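Esterase family protein (PDB 6VH9) probably hydrolyses carboxylic esters as a serine hydrolase of the esterase D family, with S-formylglutathione as a possible substrate. Local coordinates at residues A148-Q153 with Y210-D215; V23-D28 with I107-K112; A85-G90 with K165-G170. All coordinates share one frame; numbering follows the deposited sequence.

Contact 1: residues A148-Q153 with Y210-D215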
# COMPACT_ATOMS: atom_id res chain seq x y z
N ALA A 148 -10.45 -11.63 -25.21
CA ALA A 148 -11.46 -10.60 -25.11
C ALA A 148 -12.86 -11.12 -25.37
O ALA A 148 -13.07 -12.13 -26.06
CB ALA A 148 -11.16 -9.47 -26.09
N VAL A 149 -13.83 -10.42 -24.79
CA VAL A 149 -15.23 -10.52 -25.21
C VAL A 149 -15.42 -9.53 -26.35
O VAL A 149 -15.30 -8.32 -26.14
CB VAL A 149 -16.18 -10.20 -24.05
CG1 VAL A 149 -17.63 -10.29 -24.53
CG2 VAL A 149 -15.93 -11.12 -22.87
N PHE A 150 -15.71 -10.03 -27.54
CA PHE A 150 -16.06 -9.15 -28.66
C PHE A 150 -17.55 -9.14 -28.95
O PHE A 150 -18.08 -8.12 -29.38
CB PHE A 150 -15.32 -9.55 -29.94
CG PHE A 150 -13.83 -9.38 -29.86
CD1 PHE A 150 -13.26 -8.11 -29.87
CD2 PHE A 150 -13.00 -10.48 -29.80
CE1 PHE A 150 -11.88 -7.94 -29.80
CE2 PHE A 150 -11.62 -10.33 -29.73
CZ PHE A 150 -11.06 -9.06 -29.73
N GLU A 151 -18.22 -10.27 -28.78
CA GLU A 151 -19.68 -10.31 -28.83
C GLU A 151 -20.21 -10.02 -27.43
O GLU A 151 -20.15 -10.88 -26.53
CB GLU A 151 -20.18 -11.66 -29.35
CG GLU A 151 -21.71 -11.76 -29.38
CD GLU A 151 -22.37 -10.48 -29.88
OE1 GLU A 151 -23.03 -9.79 -29.07
OE2 GLU A 151 -22.26 -10.17 -31.09
N ALA A 152 -20.67 -8.79 -27.23
CA ALA A 152 -21.10 -8.23 -25.93
C ALA A 152 -22.11 -9.07 -25.17
O ALA A 152 -22.13 -8.97 -23.97
CB ALA A 152 -21.55 -6.82 -26.07
N GLN A 153 -22.92 -9.89 -25.84
CA GLN A 153 -23.89 -10.74 -25.09
C GLN A 153 -23.12 -11.74 -24.21
O GLN A 153 -23.62 -12.08 -23.16
CB GLN A 153 -24.94 -11.37 -26.01
CG GLN A 153 -25.89 -10.35 -26.63
CD GLN A 153 -26.91 -10.91 -27.60
OE1 GLN A 153 -26.71 -11.95 -28.22
NE2 GLN A 153 -28.01 -10.20 -27.77
N TYR A 210 -12.61 -18.44 -27.13
CA TYR A 210 -11.80 -18.62 -28.33
C TYR A 210 -12.63 -18.47 -29.61
O TYR A 210 -12.22 -17.77 -30.54
CB TYR A 210 -11.09 -19.97 -28.28
CG TYR A 210 -10.15 -20.21 -29.45
CD1 TYR A 210 -9.09 -19.36 -29.70
CD2 TYR A 210 -10.33 -21.29 -30.30
CE1 TYR A 210 -8.23 -19.57 -30.76
CE2 TYR A 210 -9.48 -21.52 -31.37
CZ TYR A 210 -8.43 -20.65 -31.59
OH TYR A 210 -7.58 -20.87 -32.65
N GLN A 211 -13.79 -19.13 -29.67
CA GLN A 211 -14.62 -19.00 -30.87
C GLN A 211 -15.08 -17.56 -31.07
O GLN A 211 -15.12 -17.06 -32.20
CB GLN A 211 -15.82 -19.95 -30.79
CG GLN A 211 -16.62 -20.04 -32.09
CD GLN A 211 -15.76 -20.43 -33.28
OE1 GLN A 211 -15.03 -21.42 -33.24
NE2 GLN A 211 -15.84 -19.65 -34.35
N ASP A 212 -15.40 -16.88 -29.97
CA ASP A 212 -15.74 -15.46 -30.01
C ASP A 212 -14.60 -14.64 -30.63
O ASP A 212 -14.85 -13.69 -31.39
CB ASP A 212 -16.06 -15.01 -28.57
CG ASP A 212 -16.24 -13.50 -28.41
OD1 ASP A 212 -15.33 -12.72 -28.76
OD2 ASP A 212 -17.30 -13.09 -27.89
N ASN A 213 -13.35 -14.99 -30.34
CA ASN A 213 -12.23 -14.28 -30.95
C ASN A 213 -12.11 -14.58 -32.44
O ASN A 213 -11.86 -13.67 -33.24
CB ASN A 213 -10.92 -14.64 -30.23
CG ASN A 213 -10.67 -13.79 -29.00
OD1 ASN A 213 -9.64 -13.15 -28.87
ND2 ASN A 213 -11.64 -13.77 -28.11
N LEU A 214 -12.28 -15.84 -32.83
CA LEU A 214 -12.20 -16.19 -34.24
C LEU A 214 -13.28 -15.47 -35.05
O LEU A 214 -13.04 -15.04 -36.18
CB LEU A 214 -12.30 -17.71 -34.41
CG LEU A 214 -11.19 -18.55 -33.77
CD1 LEU A 214 -11.44 -20.05 -33.94
CD2 LEU A 214 -9.82 -18.16 -34.31
N ASP A 215 -14.48 -15.34 -34.47
CA ASP A 215 -15.55 -14.63 -35.18
C ASP A 215 -15.17 -13.18 -35.43
O ASP A 215 -15.49 -12.62 -36.49
CB ASP A 215 -16.86 -14.69 -34.38
CG ASP A 215 -17.44 -16.08 -34.31
OD1 ASP A 215 -17.03 -16.95 -35.10
OD2 ASP A 215 -18.32 -16.29 -33.45
O HOH W 1 -8.78 -11.07 -27.51

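Contact 2: residues V23-D28 with I107-K112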
# COMPACT_ATOMS: atom_id res chain seq x y z
N VAL A 23 0.62 2.22 -10.76
CA VAL A 23 1.47 2.69 -11.85
C VAL A 23 2.84 2.03 -11.73
O VAL A 23 3.43 1.98 -10.64
CB VAL A 23 1.61 4.22 -11.85
CG1 VAL A 23 2.68 4.68 -12.87
CG2 VAL A 23 0.26 4.88 -12.19
N ILE A 24 3.34 1.50 -12.85
CA ILE A 24 4.73 1.09 -12.96
C ILE A 24 5.46 2.18 -13.73
O ILE A 24 5.06 2.53 -14.85
CB ILE A 24 4.88 -0.26 -13.68
CG1 ILE A 24 4.31 -1.40 -12.83
CG2 ILE A 24 6.35 -0.55 -13.98
CD1 ILE A 24 4.03 -2.67 -13.65
N LEU A 25 6.52 2.74 -13.13
CA LEU A 25 7.28 3.84 -13.72
C LEU A 25 8.74 3.43 -13.76
O LEU A 25 9.47 3.60 -12.77
CB LEU A 25 7.07 5.13 -12.93
CG LEU A 25 7.51 6.43 -13.61
CD1 LEU A 25 6.52 6.81 -14.73
CD2 LEU A 25 7.61 7.56 -12.58
N PRO A 26 9.21 2.88 -14.88
CA PRO A 26 10.61 2.45 -14.97
C PRO A 26 11.54 3.64 -14.76
O PRO A 26 11.19 4.79 -15.03
CB PRO A 26 10.72 1.90 -16.39
CG PRO A 26 9.33 1.47 -16.73
CD PRO A 26 8.45 2.49 -16.08
N GLU A 27 12.72 3.35 -14.25
CA GLU A 27 13.64 4.43 -13.94
C GLU A 27 14.46 4.82 -15.18
O GLU A 27 14.77 3.99 -16.04
CB GLU A 27 14.56 4.04 -12.78
CG GLU A 27 13.84 3.96 -11.43
CD GLU A 27 14.74 3.42 -10.32
OE1 GLU A 27 15.96 3.63 -10.40
OE2 GLU A 27 14.24 2.76 -9.39
N ASP A 28 14.75 6.11 -15.28
CA ASP A 28 15.63 6.67 -16.29
C ASP A 28 16.61 7.59 -15.59
O ASP A 28 16.25 8.25 -14.61
CB ASP A 28 14.82 7.43 -17.36
CG ASP A 28 15.68 7.98 -18.48
OD1 ASP A 28 15.97 7.22 -19.42
OD2 ASP A 28 16.07 9.16 -18.41
N ILE A 107 0.61 14.41 -14.59
CA ILE A 107 1.44 14.42 -13.38
C ILE A 107 2.70 13.56 -13.45
O ILE A 107 3.57 13.72 -12.60
CB ILE A 107 0.67 13.99 -12.11
CG1 ILE A 107 0.30 12.51 -12.16
CG2 ILE A 107 -0.57 14.87 -11.90
CD1 ILE A 107 -0.10 11.95 -10.81
N PHE A 108 2.82 12.66 -14.43
CA PHE A 108 3.98 11.78 -14.55
C PHE A 108 4.74 12.08 -15.84
O PHE A 108 4.20 12.71 -16.75
CB PHE A 108 3.56 10.30 -14.54
CG PHE A 108 3.19 9.77 -13.19
CD1 PHE A 108 4.13 9.72 -12.17
CD2 PHE A 108 1.89 9.30 -12.94
CE1 PHE A 108 3.81 9.22 -10.92
CE2 PHE A 108 1.56 8.78 -11.69
CZ PHE A 108 2.52 8.75 -10.67
N PRO A 109 6.02 11.68 -15.93
CA PRO A 109 6.81 11.92 -17.16
C PRO A 109 6.51 10.90 -18.26
O PRO A 109 7.34 10.06 -18.64
CB PRO A 109 8.25 11.82 -16.64
CG PRO A 109 8.17 10.84 -15.55
CD PRO A 109 6.85 11.11 -14.85
N LEU A 110 5.30 10.99 -18.80
CA LEU A 110 4.79 10.06 -19.79
C LEU A 110 4.67 10.76 -21.13
O LEU A 110 4.15 11.88 -21.20
CB LEU A 110 3.42 9.51 -19.38
CG LEU A 110 3.32 8.95 -17.96
CD1 LEU A 110 1.92 8.42 -17.70
CD2 LEU A 110 4.34 7.85 -17.85
N SER A 111 5.11 10.09 -22.19
CA SER A 111 5.01 10.68 -23.52
C SER A 111 3.54 10.85 -23.91
O SER A 111 2.71 9.96 -23.68
CB SER A 111 5.72 9.81 -24.55
OG SER A 111 5.41 10.25 -25.87
N LYS A 112 3.22 12.00 -24.49
CA LYS A 112 1.87 12.27 -24.95
C LYS A 112 1.68 12.00 -26.43
O LYS A 112 0.57 12.17 -26.94
CB LYS A 112 1.49 13.72 -24.63
CG LYS A 112 1.51 14.00 -23.13
CD LYS A 112 1.37 15.47 -22.82
CE LYS A 112 1.51 15.72 -21.33
NZ LYS A 112 1.67 17.17 -21.03

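Contact 3: residues A85-G90 with K165-G170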
# COMPACT_ATOMS: atom_id res chain seq x y z
N ALA A 85 -17.97 0.82 -19.08
CA ALA A 85 -19.07 1.61 -19.61
C ALA A 85 -19.39 2.76 -18.69
O ALA A 85 -19.17 2.70 -17.47
CB ALA A 85 -20.32 0.74 -19.80
N ASN A 86 -19.95 3.82 -19.26
CA ASN A 86 -20.73 4.75 -18.44
C ASN A 86 -22.04 4.05 -18.09
O ASN A 86 -22.93 3.89 -18.95
CB ASN A 86 -20.96 6.08 -19.15
CG ASN A 86 -19.66 6.87 -19.32
OD1 ASN A 86 -18.73 6.78 -18.50
ND2 ASN A 86 -19.57 7.62 -20.42
N MET A 87 -22.15 3.61 -16.85
CA MET A 87 -23.17 2.66 -16.46
C MET A 87 -24.55 3.30 -16.39
O MET A 87 -24.71 4.44 -15.94
CB MET A 87 -22.81 2.05 -15.10
CG MET A 87 -21.49 1.24 -15.13
SD MET A 87 -20.97 0.78 -13.46
CE MET A 87 -22.30 -0.36 -13.04
N ALA A 88 -25.55 2.55 -16.83
CA ALA A 88 -26.94 2.99 -16.72
C ALA A 88 -27.29 3.33 -15.27
O ALA A 88 -27.84 4.39 -14.98
CB ALA A 88 -27.87 1.91 -17.27
N TYR A 89 -26.95 2.43 -14.34
CA TYR A 89 -27.13 2.64 -12.90
C TYR A 89 -25.78 2.35 -12.22
O TYR A 89 -25.50 1.22 -11.84
CB TYR A 89 -28.22 1.75 -12.33
CG TYR A 89 -29.50 1.81 -13.12
CD1 TYR A 89 -29.97 0.70 -13.80
CD2 TYR A 89 -30.22 2.99 -13.20
CE1 TYR A 89 -31.16 0.76 -14.54
CE2 TYR A 89 -31.40 3.07 -13.93
CZ TYR A 89 -31.86 1.95 -14.60
OH TYR A 89 -33.03 2.04 -15.32
N GLY A 90 -24.95 3.38 -12.09
CA GLY A 90 -23.64 3.19 -11.51
C GLY A 90 -22.74 4.36 -11.80
O GLY A 90 -23.19 5.51 -11.80
N LYS A 165 -25.91 -7.17 -14.93
CA LYS A 165 -25.92 -6.70 -16.30
C LYS A 165 -26.76 -5.43 -16.44
O LYS A 165 -26.38 -4.50 -17.16
CB LYS A 165 -26.40 -7.83 -17.21
CG LYS A 165 -27.26 -7.45 -18.37
CD LYS A 165 -27.81 -8.71 -19.03
CE LYS A 165 -29.02 -9.24 -18.29
NZ LYS A 165 -30.27 -8.75 -18.92
N GLU A 166 -27.87 -5.33 -15.68
CA GLU A 166 -28.73 -4.15 -15.78
C GLU A 166 -28.05 -2.89 -15.23
O GLU A 166 -28.37 -1.78 -15.66
CB GLU A 166 -30.04 -4.39 -15.04
CG GLU A 166 -30.94 -5.41 -15.70
CD GLU A 166 -30.60 -6.84 -15.32
OE1 GLU A 166 -29.64 -7.05 -14.55
OE2 GLU A 166 -31.31 -7.76 -15.79
N ALA A 167 -27.14 -3.04 -14.27
CA ALA A 167 -26.38 -1.87 -13.82
C ALA A 167 -25.65 -1.21 -14.99
O ALA A 167 -25.54 0.02 -15.05
CB ALA A 167 -25.39 -2.26 -12.71
N ILE A 168 -25.17 -2.02 -15.93
CA ILE A 168 -24.43 -1.50 -17.07
C ILE A 168 -25.38 -0.96 -18.13
O ILE A 168 -25.29 0.19 -18.55
CB ILE A 168 -23.52 -2.58 -17.66
CG1 ILE A 168 -22.47 -3.01 -16.62
CG2 ILE A 168 -22.86 -2.09 -18.95
CD1 ILE A 168 -21.72 -4.24 -17.03
N ILE A 169 -26.25 -1.83 -18.63
CA ILE A 169 -27.04 -1.50 -19.84
C ILE A 169 -28.47 -1.06 -19.54
O ILE A 169 -29.15 -0.65 -20.47
CB ILE A 169 -27.07 -2.72 -20.78
CG1 ILE A 169 -27.86 -3.86 -20.14
CG2 ILE A 169 -25.67 -3.15 -21.14
CD1 ILE A 169 -27.94 -5.08 -20.98
N GLY A 170 -28.87 -1.10 -18.28
CA GLY A 170 -30.24 -0.71 -17.94
C GLY A 170 -31.29 -1.62 -18.53
O GLY A 170 -31.14 -2.81 -18.42
O HOH W 2 -25.01 2.47 -20.35

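Contact 1: residues A148-Q153 with Y210-D215
Asp212, in the first turn of helix 210-222, turns its carboxylate onto the backbone of Phe150 and Glu151, in the loop that follows strand 142-146 of this alpha/beta-hydrolase fold. Its two oxygens are shared out between successive amides. Phe150 N donates to Asp212 OD1 on the syn lone pair at 3.0 Å, and Glu151 N donates to Asp212 OD2 at 3.1 Å, also on the syn side but 27° out of the carboxylate plane. With CG anti to the backbone N (chi1 172°), Asp212 reaches across to the loop; OD2 also accepts from Asn154 ND2, so the carboxylate is gripped on both oxygens and its rotation is fixed.

Amide bonding adds a second link one residue along the helix. Asn213 ND2 meets a lone pair of Ala148 O in the carbonyl plane at 3.0 Å, though the bond is bent, and it also donates to Leu209 O.

The Phe150 ring supplies the van der Waals part of the contact. It presents its edge to both polar side chains, while Ala148 CB, from the same loop, lies over one face, offset toward the rim; Phe216, further along the same helix, stacks with this ring. On the far side of the loop, Val149 lies near the predicted catalytic residues Ser123 and His236.

A water completes the join, accepting from Ala148 N at 2.9 Å and lying 2.6 Å from Asn213 OD1.

Contact 2: residues V23-D28 with I107-K112
Phe108 and Leu25 meet obliquely: the leucine methyl CD2 comes to 4.1 Å from Phe108 CD1. Val23, two residues earlier on strand 17-26 and therefore on the same side of it, approaches from the same side of the ring plane but toward the opposite end, with its CG2 4.1 Å from Phe108 CE2. The valine and phenylalanine side chains run past one another in opposite directions, and the ring is touched at two separated points by alternate residues of the strand.

Leu25 divides its two methyls. With CG anti to the backbone N (chi1 -165°), the branch is carried out from the strand toward the loop; CD2 serves the ring and also rests against Pro109 CD at 4.3 Å, whereas CD1 turns to Leu110, whose CD2 lies 3.9 Å from it. Those two leucines cross at a slant.

The loop has the shape to offer three successive side chains. Phe108 is the first residue to leave the helical conformation after helix 93-107, and Pro109 sits at the centre of an inverse gamma turn, spanned by a weak bond from Leu110 N to Phe108 O. Around this cluster, Leu110 also packs on Val104 of that helix and on Ala73 of the neighbouring strand 72-76. Phe108 meets Phe108 of the second subunit, their planes at about 45°, and Leu25 touches Ile107 of that subunit.

All five residues that touch are buried, and they meet through carbon alone. The strand and the loop are thus joined by hydrophobic burial and van der Waals contact, and the same apolar surface continues into the subunit interface.

Contact 3: residues A85-G90 with K165-G170
Met87 sets CG beside its backbone N (chi1 -63°) and then bends at chi3, 67°, which brings the methyl CE to 3.6 Å from Ala167 CB. Tyr89, with CG also beside its backbone N, turns its ring so that the Ala167 CA lies at the edge; CD1 is 3.5 Å from Glu166 O, and CE1 approaches Gly170 CA obliquely.

Between these side chains the backbones are bonded directly. Tyr89 N donates to Ala167 O at 2.9 Å in a nearly straight bond (170°), and Ala88 N donates to Ile168 O at 2.9 Å from well above the carbonyl plane. The last turn of a short helix thus gives two successive carbonyls to the loop, and a water donates to both Ile168 O and Asn86 O. Ala88 CB fits closely at the helix end, 3.3 Å from Gly170 N, where the chain turns away with positive phi.

Ile168 packs its CG2 on Ala85 CB and also touches Met156 of helix 153-156, while Tyr89 meets Tyr89 and Glu166 of the third subunit. Helix 165-169 is so joined to the loop between strand 72-76 and helix 93-107, where Asn86 ND2 is hydrogen-bonded to Asp95 OD1 and Met87 touches Tyr93.

In the fold
Contacts 1 and 2 are buried, whereas contact 3 is only partly so and reaches the surface. Contact 2 lies on the opposite side of the chain's centre from contact 3, their centres about 33 Å apart, yet both involve chain flanking helix 93-107: the loop leading into it in contact 3, the loop leaving it in contact 2. Contacts 1 and 3 both lie by helix 153-156, with nearest atoms about 7 Å apart. Their chemistry differs: a side-chain carboxylate and amide hold the loop in contact 1, helix carbonyls in contact 3, and apolar groups alone in contact 2. Contacts 2 and 3 each face a different neighbouring subunit; contact 1 touches none.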